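Local structure of allergen Bos d 2 (Bos taurus, 4WFV) at residues A[22-27]-A[110-115]; A[87-92]-A[99-104]; A[18-23]-A[145-150]. The protein probably carries pheromones as a secreted lipocalin of cattle dander, where it is also a major allergen. All coordinates share one frame; numbering follows the deposited sequence.

Contact 1 (A[22-27]-A[110-115]); sequences AADNKD and ITKMTE
Ala22 and Thr114 form an antiparallel hydrogen-bonded pair, Ala22 N to Thr114 O at 3.0 Å and Thr114 N to Ala22 O at 2.8 Å, and the next pair, Ala23 with Met113, is non-hydrogen-bonded. Here the two strands come close, with Ala23 CA 4.0 Å from Met113 CA: Ala23 CB lies 3.6 Å from Met113 CB, and the Ala23 methyl also meets the methyl branch of Thr111 on that face. On the other face the Ala22 methyl sits beside Thr114 OG1, a hydroxyl taken up by Asn135 and Tyr131 of helix 125-137. The strand 17-23 has ended by Asp24, yet the ladder runs on. Asp24 N still bonds to Lys112 O, while the carboxylate takes the place that a backbone carbonyl would hold in a regular ladder: Asp24 OD1 accepts from Lys112 N at 2.9 Å, from above the carboxylate plane. With chi1 at 55°, CG lies between the backbone N and carbonyl carbon of Asp24, which folds the carboxylate back over the neighbouring strand. The other oxygen, Asp24 OD2, rests against Lys112 CD at 3.4 Å and takes a hydrogen from a water that also donates to Ile110 O. The Lys112 ammonium turns elsewhere, to Arg138 O and Tyr101 OH. Asn25 carries the contact one step further, its ND2 giving Thr111 OG1 a nearly straight bond of 2.9 Å (175°) within the amide plane. Side-chain bonds thus prolong the pairing of the first and last barrel strands, 17-23 and 110-118, the seam that closes the lipocalin beta-barrel.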
ATOM      1  N   ALA A  22      -0.742   7.947  -1.723  1.00  6.30           N
ATOM      2  CA  ALA A  22      -0.961   9.316  -1.262  1.00  5.32           C
ATOM      3  C   ALA A  22      -0.390   9.414   0.130  1.00  6.33           C
ATOM      4  O   ALA A  22      -0.440   8.451   0.884  1.00  7.77           O
ATOM      5  CB  ALA A  22      -2.469   9.660  -1.254  1.00  7.17           C
ATOM      6  N   ALA A  23       0.164  10.574   0.480  1.00  6.90           N
ATOM      7  CA  ALA A  23       0.786  10.733   1.794  1.00  6.48           C
ATOM      8  C   ALA A  23       0.754  12.178   2.215  1.00  7.73           C
ATOM      9  O   ALA A  23       0.725  13.066   1.370  1.00  9.57           O
ATOM     10  CB  ALA A  23       2.250  10.238   1.761  1.00  8.28           C
ATOM     11  N   ASP A  24       0.782  12.416   3.525  1.00  8.40           N
ATOM     12  CA  ASP A  24       0.864  13.794   3.985  1.00  9.66           C
ATOM     13  C   ASP A  24       2.271  14.345   3.776  1.00 11.62           C
ATOM     14  O   ASP A  24       2.430  15.527   3.475  1.00 15.33           O
ATOM     15  CB  ASP A  24       0.319  13.980   5.416  1.00  8.50           C
ATOM     16  CG  ASP A  24       0.974  13.073   6.456  1.00 10.20           C
ATOM     17  OD1 ASP A  24       1.902  12.301   6.147  1.00  9.69           O
ATOM     18  OD2 ASP A  24       0.562  13.182   7.630  1.00 15.22           O
ATOM     19  N   ASN A  25       3.283  13.490   3.898  1.00  9.26           N
ATOM     20  CA  ASN A  25       4.653  13.858   3.547  1.00 10.15           C
ATOM     21  C   ASN A  25       4.983  13.335   2.160  1.00  9.46           C
ATOM     22  O   ASN A  25       5.390  12.183   2.002  1.00  9.34           O
ATOM     23  CB  ASN A  25       5.637  13.285   4.571  1.00  9.33           C
ATOM     24  CG  ASN A  25       5.468  13.903   5.938  1.00 11.26           C
ATOM     25  OD1 ASN A  25       5.216  15.101   6.057  1.00 14.38           O
ATOM     26  ND2 ASN A  25       5.598  13.094   6.974  1.00 10.50           N
ATOM     27  N   LYS A  26       4.775  14.173   1.150  1.00 10.48           N
ATOM     28  CA  LYS A  26       4.869  13.715  -0.233  1.00 13.14           C
ATOM     29  C   LYS A  26       6.229  13.129  -0.582  1.00  9.31           C
ATOM     30  O   LYS A  26       6.315  12.218  -1.401  1.00  9.09           O
ATOM     31  CB  LYS A  26       4.497  14.832  -1.213  1.00 18.23           C
ATOM     32  CG  LYS A  26       4.512  14.395  -2.671  1.00 25.13           C
ATOM     33  CD  LYS A  26       3.946  15.459  -3.605  1.00 30.55           C
ATOM     34  CE  LYS A  26       4.870  16.658  -3.719  1.00 25.03           C
ATOM     35  NZ  LYS A  26       4.354  17.632  -4.728  1.00 27.34           N
ATOM     36  N   ASP A  27       7.289  13.645   0.034  1.00  9.04           N
ATOM     37  CA  ASP A  27       8.641  13.207  -0.308  1.00  9.89           C
ATOM     38  C   ASP A  27       8.836  11.712  -0.100  1.00  9.58           C
ATOM     39  O   ASP A  27       9.679  11.111  -0.749  1.00 10.48           O
ATOM     40  CB  ASP A  27       9.699  14.001   0.467  1.00 11.20           C
ATOM     41  CG  ASP A  27       9.568  13.832   1.956  1.00  9.91           C
ATOM     42  OD1 ASP A  27       8.631  14.409   2.536  1.00 12.95           O
ATOM     43  OD2 ASP A  27      10.394  13.115   2.551  1.00 12.16           O
ATOM     44  N   ILE A 110       6.297  11.331  11.490  1.00  8.79           N
ATOM     45  CA  ILE A 110       5.247  10.353  11.237  1.00  8.67           C
ATOM     46  C   ILE A 110       4.634  10.691   9.891  1.00  9.83           C
ATOM     47  O   ILE A 110       4.272  11.837   9.650  1.00 10.54           O
ATOM     48  CB  ILE A 110       4.150  10.414  12.293  1.00  8.78           C
ATOM     49  CG1 ILE A 110       4.751  10.061  13.656  1.00 12.35           C
ATOM     50  CG2 ILE A 110       3.046   9.415  11.956  1.00 10.61           C
ATOM     51  CD1 ILE A 110       3.860  10.394  14.828  1.00 14.52           C
ATOM     52  N   THR A 111       4.538   9.695   9.015  1.00  7.98           N
ATOM     53  CA  THR A 111       3.919   9.868   7.712  1.00  8.12           C
ATOM     54  C   THR A 111       2.652   9.039   7.660  1.00  8.42           C
ATOM     55  O   THR A 111       2.658   7.844   7.981  1.00  9.84           O
ATOM     56  CB  THR A 111       4.867   9.425   6.599  1.00  8.13           C
ATOM     57  OG1 THR A 111       6.026  10.263   6.617  1.00  9.02           O
ATOM     58  CG2 THR A 111       4.188   9.537   5.219  1.00  9.01           C
ATOM     59  N   LYS A 112       1.558   9.685   7.287  1.00  8.00           N
ATOM     60  CA  LYS A 112       0.290   9.005   7.078  1.00  7.58           C
ATOM     61  C   LYS A 112       0.092   8.839   5.585  1.00  8.41           C
ATOM     62  O   LYS A 112       0.168   9.806   4.838  1.00  8.20           O
ATOM     63  CB  LYS A 112      -0.834   9.843   7.672  1.00  9.60           C
ATOM     64  CG  LYS A 112      -0.720  10.016   9.188  1.00 10.93           C
ATOM     65  CD  LYS A 112      -1.426  11.281   9.668  1.00 14.63           C
ATOM     66  CE  LYS A 112      -2.879  11.338   9.240  1.00 21.83           C
ATOM     67  NZ  LYS A 112      -3.715  10.344   9.961  1.00 21.02           N
ATOM     68  N   MET A 113      -0.130   7.608   5.139  1.00  6.32           N
ATOM     69  CA  MET A 113      -0.247   7.366   3.703  1.00  7.27           C
ATOM     70  C   MET A 113      -1.234   6.252   3.385  1.00  8.17           C
ATOM     71  O   MET A 113      -1.624   5.459   4.241  1.00  7.95           O
ATOM     72  CB  MET A 113       1.125   7.066   3.087  1.00 12.86           C
ATOM     73  CG  MET A 113       1.727   5.768   3.528  1.00 11.78           C
ATOM     74  SD  MET A 113       3.258   5.400   2.641  1.00 13.54           S
ATOM     75  CE  MET A 113       2.681   4.844   1.045  1.00 13.58           C
ATOM     76  N   THR A 114      -1.661   6.233   2.134  1.00  5.61           N
ATOM     77  CA  THR A 114      -2.459   5.115   1.654  1.00  6.60           C
ATOM     78  C   THR A 114      -1.895   4.603   0.355  1.00  6.85           C
ATOM     79  O   THR A 114      -1.138   5.302  -0.330  1.00  6.87           O
ATOM     80  CB  THR A 114      -3.922   5.514   1.383  1.00  6.84           C
ATOM     81  OG1 THR A 114      -3.946   6.552   0.396  1.00  7.58           O
ATOM     82  CG2 THR A 114      -4.632   5.966   2.682  1.00  9.08           C
ATOM     83  N   GLU A 115      -2.276   3.371   0.030  1.00  6.77           N
ATOM     84  CA  GLU A 115      -1.945   2.764  -1.250  1.00  7.23           C
ATOM     85  C   GLU A 115      -3.211   2.192  -1.857  1.00  7.03           C
ATOM     86  O   GLU A 115      -4.022   1.547  -1.160  1.00  7.76           O
ATOM     87  CB  GLU A 115      -0.916   1.648  -1.061  1.00  7.86           C
ATOM     88  CG  GLU A 115       0.396   2.175  -0.492  1.00  8.85           C
ATOM     89  CD  GLU A 115       1.294   1.085   0.042  1.00 10.18           C
ATOM     90  OE1 GLU A 115       0.795   0.172   0.717  1.00 10.21           O
ATOM     91  OE2 GLU A 115       2.512   1.152  -0.227  1.00 10.69           O
TER
HETATM   92  O   HOH W   1       1.764  12.714   9.834  1.00 18.78           O

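Contact 2 (A[87-92]-A[99-104]); sequences TLEVIH and VTYVEN
This is a beta hairpin of the lipocalin barrel, strands 85-93 and 97-105, with a classic bulge near its turn. From the Thr87-Glu103 pair to the Val90-Thr100 pair the antiparallel ladder is regular: Thr87 and Glu103 exchange two backbone bonds, as do Glu89 and Tyr101. At the bulge two residues, Ile91 and His92, stand against the single Val99. Ile91 N bonds to Val99 O at 2.9 Å, His92 N reaches the same oxygen weakly at 3.4 Å, and Val99 N closes the pair onto His92 O. Ile91 packs across the neighbouring strand: its CG1 branch, between the backbone N and carbonyl carbon (chi1 59°), carries CD1 to 3.8 Å from Val99 CG1, and its CG2 meets Tyr101 CB at the same distance. Leu134 of helix 125-137 packs on Ile91, His92 and Val99, so the helix covers this end of the hairpin. On the face of Val99 and Tyr101, Thr87 and Glu103 run side by side, Thr87 OG1 at 3.6 Å from Glu103 CB. One water joins that hydroxyl to Glu103 OE1, another joins it to Tyr101 O. The Tyr101 ring reaches along its own strand, and its OH donates to Glu103 OE2 at 2.6 Å, using the anti lone pair. On the opposite face the Leu88 and Val102 side chains cross, Leu88 CG 3.9 Å from Val102 CG2, and Leu88 CD2 touches the Thr100 methyl. Thr100 OG1 is hydrogen-bonded to Glu115 OE1. Since helix 125-137 packs against the Val99 side, the face of Leu88, Val90, Thr100 and Val102 is probably the inner one, which in up-and-down lipocalin barrels lines the ligand cavity.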
ATOM      1  N   THR A  87       2.820   0.720  10.725  1.00  8.28           N
ATOM      2  CA  THR A  87       1.596  -0.061  10.790  1.00  9.23           C
ATOM      3  C   THR A  87       0.980  -0.021   9.410  1.00  9.85           C
ATOM      4  O   THR A  87       1.066   0.989   8.712  1.00 11.39           O
ATOM      5  CB  THR A  87       0.596   0.444  11.835  1.00 10.64           C
ATOM      6  OG1 THR A  87       0.351   1.842  11.653  1.00 12.28           O
ATOM      7  CG2 THR A  87       1.135   0.195  13.246  1.00 15.64           C
ATOM      8  N   LEU A  88       0.400  -1.144   9.011  1.00  9.64           N
ATOM      9  CA  LEU A  88      -0.285  -1.260   7.733  1.00  8.16           C
ATOM     10  C   LEU A  88      -1.637  -1.895   7.984  1.00 11.04           C
ATOM     11  O   LEU A  88      -1.720  -3.015   8.482  1.00 10.46           O
ATOM     12  CB  LEU A  88       0.533  -2.113   6.754  1.00 10.95           C
ATOM     13  CG  LEU A  88      -0.020  -2.280   5.332  1.00 11.27           C
ATOM     14  CD1 LEU A  88       1.115  -2.522   4.351  1.00 14.67           C
ATOM     15  CD2 LEU A  88      -1.064  -3.386   5.241  1.00 14.32           C
ATOM     16  N   GLU A  89      -2.688  -1.166   7.633  1.00  8.00           N
ATOM     17  CA  GLU A  89      -4.050  -1.620   7.845  1.00 10.49           C
ATOM     18  C   GLU A  89      -4.754  -1.788   6.508  1.00  9.94           C
ATOM     19  O   GLU A  89      -4.715  -0.898   5.667  1.00  9.65           O
ATOM     20  CB  GLU A  89      -4.826  -0.603   8.679  1.00 11.70           C
ATOM     21  CG  GLU A  89      -6.237  -1.070   9.010  1.00 11.14           C
ATOM     22  CD  GLU A  89      -7.059  -0.030   9.739  1.00 15.53           C
ATOM     23  OE1 GLU A  89      -6.544   1.067  10.023  1.00 17.52           O
ATOM     24  OE2 GLU A  89      -8.240  -0.313  10.037  1.00 17.38           O
ATOM     25  N   VAL A  90      -5.400  -2.929   6.311  1.00 10.30           N
ATOM     26  CA  VAL A  90      -6.270  -3.101   5.154  1.00  8.40           C
ATOM     27  C   VAL A  90      -7.600  -2.420   5.474  1.00 10.97           C
ATOM     28  O   VAL A  90      -8.323  -2.857   6.367  1.00 12.14           O
ATOM     29  CB  VAL A  90      -6.494  -4.594   4.828  1.00 10.57           C
ATOM     30  CG1 VAL A  90      -7.417  -4.741   3.613  1.00 10.87           C
ATOM     31  CG2 VAL A  90      -5.160  -5.280   4.577  1.00 13.99           C
ATOM     32  N   ILE A  91      -7.914  -1.332   4.769  1.00  7.90           N
ATOM     33  CA  ILE A  91      -9.106  -0.544   5.092  1.00  9.17           C
ATOM     34  C   ILE A  91     -10.221  -0.722   4.061  1.00  9.24           C
ATOM     35  O   ILE A  91     -11.362  -0.285   4.277  1.00 13.56           O
ATOM     36  CB  ILE A  91      -8.777   0.952   5.308  1.00  8.65           C
ATOM     37  CG1 ILE A  91      -8.133   1.574   4.062  1.00  9.99           C
ATOM     38  CG2 ILE A  91      -7.869   1.120   6.514  1.00 10.12           C
ATOM     39  CD1 ILE A  91      -8.097   3.097   4.100  1.00  9.67           C
ATOM     40  N   HIS A  92      -9.910  -1.385   2.955  1.00  8.39           N
ATOM     41  CA  HIS A  92     -10.928  -1.712   1.959  1.00  9.94           C
ATOM     42  C   HIS A  92     -10.397  -2.818   1.083  1.00  9.87           C
ATOM     43  O   HIS A  92      -9.242  -2.798   0.701  1.00 10.15           O
ATOM     44  CB  HIS A  92     -11.264  -0.489   1.097  1.00 12.19           C
ATOM     45  CG  HIS A  92     -12.317  -0.750   0.066  1.00 15.82           C
ATOM     46  ND1 HIS A  92     -12.026  -1.187  -1.207  1.00 19.87           N
ATOM     47  CD2 HIS A  92     -13.664  -0.635   0.128  1.00 21.69           C
ATOM     48  CE1 HIS A  92     -13.151  -1.337  -1.887  1.00 17.49           C
ATOM     49  NE2 HIS A  92     -14.158  -1.002  -1.101  1.00 22.48           N
ATOM     50  N   VAL A  99      -7.213  -1.253  -0.568  1.00  7.53           N
ATOM     51  CA  VAL A  99      -6.633  -0.003  -0.069  1.00  5.99           C
ATOM     52  C   VAL A  99      -5.985  -0.247   1.286  1.00  6.66           C
ATOM     53  O   VAL A  99      -6.614  -0.805   2.186  1.00  8.62           O
ATOM     54  CB  VAL A  99      -7.679   1.127   0.055  1.00  7.27           C
ATOM     55  CG1 VAL A  99      -7.006   2.418   0.511  1.00  7.19           C
ATOM     56  CG2 VAL A  99      -8.376   1.372  -1.282  1.00  6.82           C
ATOM     57  N   THR A 100      -4.729   0.166   1.419  1.00  6.23           N
ATOM     58  CA  THR A 100      -4.017   0.109   2.689  1.00  6.78           C
ATOM     59  C   THR A 100      -3.911   1.499   3.278  1.00  7.75           C
ATOM     60  O   THR A 100      -3.906   2.497   2.553  1.00  7.77           O
ATOM     61  CB  THR A 100      -2.579  -0.424   2.539  1.00  8.54           C
ATOM     62  OG1 THR A 100      -1.797   0.518   1.789  1.00 10.05           O
ATOM     63  CG2 THR A 100      -2.568  -1.777   1.853  1.00 10.56           C
ATOM     64  N   TYR A 101      -3.828   1.555   4.606  1.00  8.32           N
ATOM     65  CA  TYR A 101      -3.507   2.777   5.319  1.00  8.86           C
ATOM     66  C   TYR A 101      -2.267   2.486   6.145  1.00  8.51           C
ATOM     67  O   TYR A 101      -2.243   1.545   6.934  1.00  9.35           O
ATOM     68  CB  TYR A 101      -4.662   3.229   6.217  1.00  9.63           C
ATOM     69  CG  TYR A 101      -4.279   4.371   7.130  1.00  9.81           C
ATOM     70  CD1 TYR A 101      -4.001   5.637   6.619  1.00 11.18           C
ATOM     71  CD2 TYR A 101      -4.158   4.180   8.502  1.00 10.41           C
ATOM     72  CE1 TYR A 101      -3.632   6.685   7.448  1.00  9.72           C
ATOM     73  CE2 TYR A 101      -3.785   5.233   9.345  1.00 12.06           C
ATOM     74  CZ  TYR A 101      -3.525   6.477   8.805  1.00 11.75           C
ATOM     75  OH  TYR A 101      -3.153   7.521   9.621  1.00 13.43           O
ATOM     76  N   VAL A 102      -1.227   3.279   5.933  1.00  8.06           N
ATOM     77  CA  VAL A 102       0.058   3.058   6.571  1.00  8.54           C
ATOM     78  C   VAL A 102       0.437   4.271   7.402  1.00  6.77           C
ATOM     79  O   VAL A 102       0.295   5.413   6.945  1.00  9.77           O
ATOM     80  CB  VAL A 102       1.138   2.818   5.501  1.00  8.04           C
ATOM     81  CG1 VAL A 102       2.534   2.830   6.113  1.00 10.70           C
ATOM     82  CG2 VAL A 102       0.856   1.519   4.746  1.00 10.67           C
ATOM     83  N   GLU A 103       0.895   4.023   8.625  1.00  7.18           N
ATOM     84  CA  GLU A 103       1.568   5.060   9.403  1.00  7.63           C
ATOM     85  C   GLU A 103       3.020   4.636   9.547  1.00  7.77           C
ATOM     86  O   GLU A 103       3.330   3.579  10.106  1.00  9.24           O
ATOM     87  CB  GLU A 103       0.908   5.272  10.775  1.00  9.05           C
ATOM     88  CG  GLU A 103      -0.532   5.746  10.672  1.00 11.73           C
ATOM     89  CD  GLU A 103      -1.100   6.250  11.984  1.00 17.24           C
ATOM     90  OE1 GLU A 103      -0.489   5.997  13.048  1.00 23.71           O
ATOM     91  OE2 GLU A 103      -2.168   6.900  11.944  1.00 15.54           O
ATOM     92  N   ASN A 104       3.911   5.451   9.001  1.00  7.18           N
ATOM     93  CA  ASN A 104       5.340   5.179   9.063  1.00  8.46           C
ATOM     94  C   ASN A 104       6.009   6.169  10.004  1.00  7.42           C
ATOM     95  O   ASN A 104       5.710   7.359   9.976  1.00  8.27           O
ATOM     96  CB  ASN A 104       5.951   5.291   7.662  1.00  7.49           C
ATOM     97  CG  ASN A 104       7.468   5.291   7.673  1.00  7.45           C
ATOM     98  OD1 ASN A 104       8.099   6.347   7.786  1.00  9.04           O
ATOM     99  ND2 ASN A 104       8.064   4.116   7.528  1.00  8.32           N
TER
HETATM  100  O   HOH W   2      -1.817   1.807   9.839  1.00 12.08           O
HETATM  101  O   HOH W   3       0.391   3.283  13.957  1.00 19.40           O

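Contact 3 (A[18-23]-A[145-150]); sequences IIYAAA and IENLIK
The Tyr20 ring and the Asn147 side-chain amide cross with their planes 70° apart, Tyr20 CE1 lying 3.7 Å from Asn147 ND2. One water joins their polar ends, sitting in the ring plane beside Tyr20 OH and accepting from ND2. Nearer the backbone, the methyl branch of Ile145 comes obliquely onto the ring, CG2 to Tyr20 CD1 at 3.5 Å, while its other branch turns to the Ala22 methyl. Ile19 CG2 lies over one ring face, offset toward the rim. Leu148 crosses to the face that Ala21 shares, its CD1 on Ala21 CB and its CD2 3.6 Å from Ile18 CD1. Ile149 runs beside Ile19, the CD1 atoms of the two 3.9 Å apart. The backbones pair as well: Ala21 and Glu146 exchange two bonds, the one from Glu146 N to Ala21 O being 2.8 Å long. Past them the chain turns: Ile19 O receives Leu148 N at 2.8 Å and, weakly, Ile149 N. Asn147, with CG opposite its own N across the CA-CB bond (chi1 -178°), uses OD1 to accept from Lys150 N in an Asx motif. The chemistry therefore splits the work: backbone bonds tie on a short polar strand, apolar residues flanking it pack on strand 17-23, and an asparagine secures the turn that ends it.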
ATOM      1  N   ILE A  18       0.049  -1.794  -7.836  1.00  8.08           N
ATOM      2  CA  ILE A  18      -0.266  -0.529  -7.185  1.00  8.20           C
ATOM      3  C   ILE A  18      -0.587   0.508  -8.236  1.00  8.06           C
ATOM      4  O   ILE A  18       0.163   0.692  -9.195  1.00  9.37           O
ATOM      5  CB  ILE A  18       0.855  -0.053  -6.239  1.00  6.02           C
ATOM      6  CG1 ILE A  18       0.414   1.191  -5.460  1.00  6.42           C
ATOM      7  CG2 ILE A  18       2.160   0.189  -6.987  1.00  8.48           C
ATOM      8  CD1 ILE A  18       1.221   1.387  -4.182  1.00  8.75           C
ATOM      9  N   ILE A  19      -1.733   1.161  -8.073  1.00  6.18           N
ATOM     10  CA  ILE A  19      -2.137   2.211  -8.999  1.00  7.22           C
ATOM     11  C   ILE A  19      -1.793   3.584  -8.432  1.00  6.54           C
ATOM     12  O   ILE A  19      -1.174   4.410  -9.129  1.00  7.75           O
ATOM     13  CB  ILE A  19      -3.643   2.144  -9.316  1.00  6.50           C
ATOM     14  CG1 ILE A  19      -4.062   0.709  -9.659  1.00  7.14           C
ATOM     15  CG2 ILE A  19      -3.999   3.123 -10.429  1.00  7.30           C
ATOM     16  CD1 ILE A  19      -3.280   0.088 -10.822  1.00  8.19           C
ATOM     17  N   TYR A  20      -2.155   3.812  -7.168  1.00  6.56           N
ATOM     18  CA  TYR A  20      -1.940   5.111  -6.543  1.00  6.67           C
ATOM     19  C   TYR A  20      -1.310   4.974  -5.171  1.00  7.02           C
ATOM     20  O   TYR A  20      -1.446   3.959  -4.484  1.00  7.16           O
ATOM     21  CB  TYR A  20      -3.274   5.845  -6.338  1.00  7.60           C
ATOM     22  CG  TYR A  20      -4.005   6.196  -7.609  1.00  8.25           C
ATOM     23  CD1 TYR A  20      -3.559   7.212  -8.431  1.00  8.29           C
ATOM     24  CD2 TYR A  20      -5.175   5.525  -7.965  1.00  8.63           C
ATOM     25  CE1 TYR A  20      -4.239   7.541  -9.607  1.00  9.29           C
ATOM     26  CE2 TYR A  20      -5.850   5.829  -9.137  1.00  9.52           C
ATOM     27  CZ  TYR A  20      -5.390   6.846  -9.941  1.00 11.01           C
ATOM     28  OH  TYR A  20      -6.055   7.159 -11.101  1.00 13.02           O
ATOM     29  N   ALA A  21      -0.651   6.050  -4.758  1.00  6.49           N
ATOM     30  CA  ALA A  21      -0.283   6.227  -3.358  1.00  6.21           C
ATOM     31  C   ALA A  21      -0.552   7.676  -3.009  1.00  7.19           C
ATOM     32  O   ALA A  21      -0.587   8.533  -3.890  1.00  8.85           O
ATOM     33  CB  ALA A  21       1.179   5.881  -3.110  1.00  7.46           C
ATOM     34  N   ALA A  22      -0.742   7.947  -1.723  1.00  6.30           N
ATOM     35  CA  ALA A  22      -0.961   9.316  -1.262  1.00  5.32           C
ATOM     36  C   ALA A  22      -0.390   9.414   0.130  1.00  6.33           C
ATOM     37  O   ALA A  22      -0.440   8.451   0.884  1.00  7.77           O
ATOM     38  CB  ALA A  22      -2.469   9.660  -1.254  1.00  7.17           C
ATOM     39  N   ALA A  23       0.164  10.574   0.480  1.00  6.90           N
ATOM     40  CA  ALA A  23       0.786  10.733   1.794  1.00  6.48           C
ATOM     41  C   ALA A  23       0.754  12.178   2.215  1.00  7.73           C
ATOM     42  O   ALA A  23       0.725  13.066   1.370  1.00  9.57           O
ATOM     43  CB  ALA A  23       2.250  10.238   1.761  1.00  8.28           C
ATOM     44  N   ILE A 145      -1.765  12.743  -4.131  1.00  8.26           N
ATOM     45  CA  ILE A 145      -1.849  11.461  -4.816  1.00  9.35           C
ATOM     46  C   ILE A 145      -0.803  11.392  -5.930  1.00  9.99           C
ATOM     47  O   ILE A 145      -0.599  12.362  -6.672  1.00 12.28           O
ATOM     48  CB  ILE A 145      -3.245  11.214  -5.420  1.00  9.63           C
ATOM     49  CG1 ILE A 145      -4.270  10.939  -4.323  1.00 11.54           C
ATOM     50  CG2 ILE A 145      -3.196  10.035  -6.391  1.00 11.27           C
ATOM     51  CD1 ILE A 145      -5.717  10.877  -4.828  1.00 12.50           C
ATOM     52  N   GLU A 146      -0.132  10.242  -6.013  1.00  9.62           N
ATOM     53  CA  GLU A 146       0.827   9.922  -7.073  1.00  9.85           C
ATOM     54  C   GLU A 146       0.264   8.728  -7.831  1.00  9.60           C
ATOM     55  O   GLU A 146      -0.227   7.782  -7.213  1.00  9.53           O
ATOM     56  CB  GLU A 146       2.188   9.528  -6.463  1.00 10.79           C
ATOM     57  CG  GLU A 146       2.947  10.652  -5.748  1.00 11.45           C
ATOM     58  CD  GLU A 146       3.776  11.496  -6.703  1.00 14.64           C
ATOM     59  OE1 GLU A 146       4.495  10.923  -7.547  1.00 13.36           O
ATOM     60  OE2 GLU A 146       3.723  12.742  -6.607  1.00 17.36           O
ATOM     61  N   ASN A 147       0.311   8.765  -9.162  1.00 10.03           N
ATOM     62  CA  ASN A 147      -0.016   7.574  -9.936  1.00  9.11           C
ATOM     63  C   ASN A 147       1.255   6.757 -10.111  1.00  9.93           C
ATOM     64  O   ASN A 147       2.168   7.152 -10.832  1.00 12.69           O
ATOM     65  CB  ASN A 147      -0.635   7.912 -11.291  1.00 11.12           C
ATOM     66  CG  ASN A 147      -1.022   6.667 -12.077  1.00 12.93           C
ATOM     67  OD1 ASN A 147      -0.232   5.732 -12.209  1.00 12.00           O
ATOM     68  ND2 ASN A 147      -2.252   6.642 -12.588  1.00 15.10           N
ATOM     69  N   LEU A 148       1.332   5.652  -9.393  1.00  6.74           N
ATOM     70  CA  LEU A 148       2.519   4.814  -9.405  1.00  7.04           C
ATOM     71  C   LEU A 148       2.601   3.874 -10.601  1.00  7.71           C
ATOM     72  O   LEU A 148       3.695   3.591 -11.076  1.00  7.42           O
ATOM     73  CB  LEU A 148       2.602   3.992  -8.117  1.00  8.04           C
ATOM     74  CG  LEU A 148       3.406   4.637  -6.983  1.00  7.81           C
ATOM     75  CD1 LEU A 148       2.851   6.018  -6.625  1.00  8.23           C
ATOM     76  CD2 LEU A 148       3.401   3.731  -5.754  1.00  9.72           C
ATOM     77  N   ILE A 149       1.472   3.377 -11.083  1.00  7.94           N
ATOM     78  CA  ILE A 149       1.571   2.426 -12.182  1.00  7.35           C
ATOM     79  C   ILE A 149       2.188   3.075 -13.425  1.00  8.31           C
ATOM     80  O   ILE A 149       2.903   2.409 -14.183  1.00  9.40           O
ATOM     81  CB  ILE A 149       0.245   1.696 -12.463  1.00  7.18           C
ATOM     82  CG1 ILE A 149       0.492   0.617 -13.525  1.00  9.26           C
ATOM     83  CG2 ILE A 149      -0.843   2.660 -12.924  1.00 10.15           C
ATOM     84  CD1 ILE A 149      -0.595  -0.415 -13.611  1.00 10.61           C
ATOM     85  N   LYS A 150       1.976   4.377 -13.609  1.00  8.41           N
ATOM     86  CA  LYS A 150       2.532   5.059 -14.776  1.00  9.82           C
ATOM     87  C   LYS A 150       4.056   5.203 -14.731  1.00  8.35           C
ATOM     88  O   LYS A 150       4.676   5.566 -15.736  1.00 10.54           O
ATOM     89  CB  LYS A 150       1.873   6.428 -14.976  1.00 11.11           C
ATOM     90  CG  LYS A 150       0.422   6.329 -15.444  1.00 13.72           C
ATOM     91  CD  LYS A 150      -0.261   7.687 -15.489  1.00 18.89           C
ATOM     92  CE  LYS A 150      -1.725   7.538 -15.888  1.00 20.42           C
ATOM     93  NZ  LYS A 150      -1.853   7.103 -17.305  1.00 32.63           N
TER
HETATM   94  O   HOH W   4      -4.319   8.872 -12.783  1.00 23.52           O

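All three contacts belong to one antiparallel sheet, in the order 85-93, 97-105, 110-118, 17-23, 146-147. Contact 2 abuts contact 1, where Thr111 N lies 2.8 Å from Asn104 O and Met113 O 2.8 Å from Val102 N, both probable hydrogen bonds. Strand 17-23 is common to contacts 1 and 3: it pairs with 110-115 on one edge and with 145-150 on the other, with Ala22 in both. Centres of contacts 1 and 2, and of 1 and 3, are about 11 Å apart; nearest atoms of contacts 2 and 3 are about 7 Å apart. The sheet curls into the barrel that in lipocalins encloses the ligand cavity, Met113 and Val102 touching on its probable inner face.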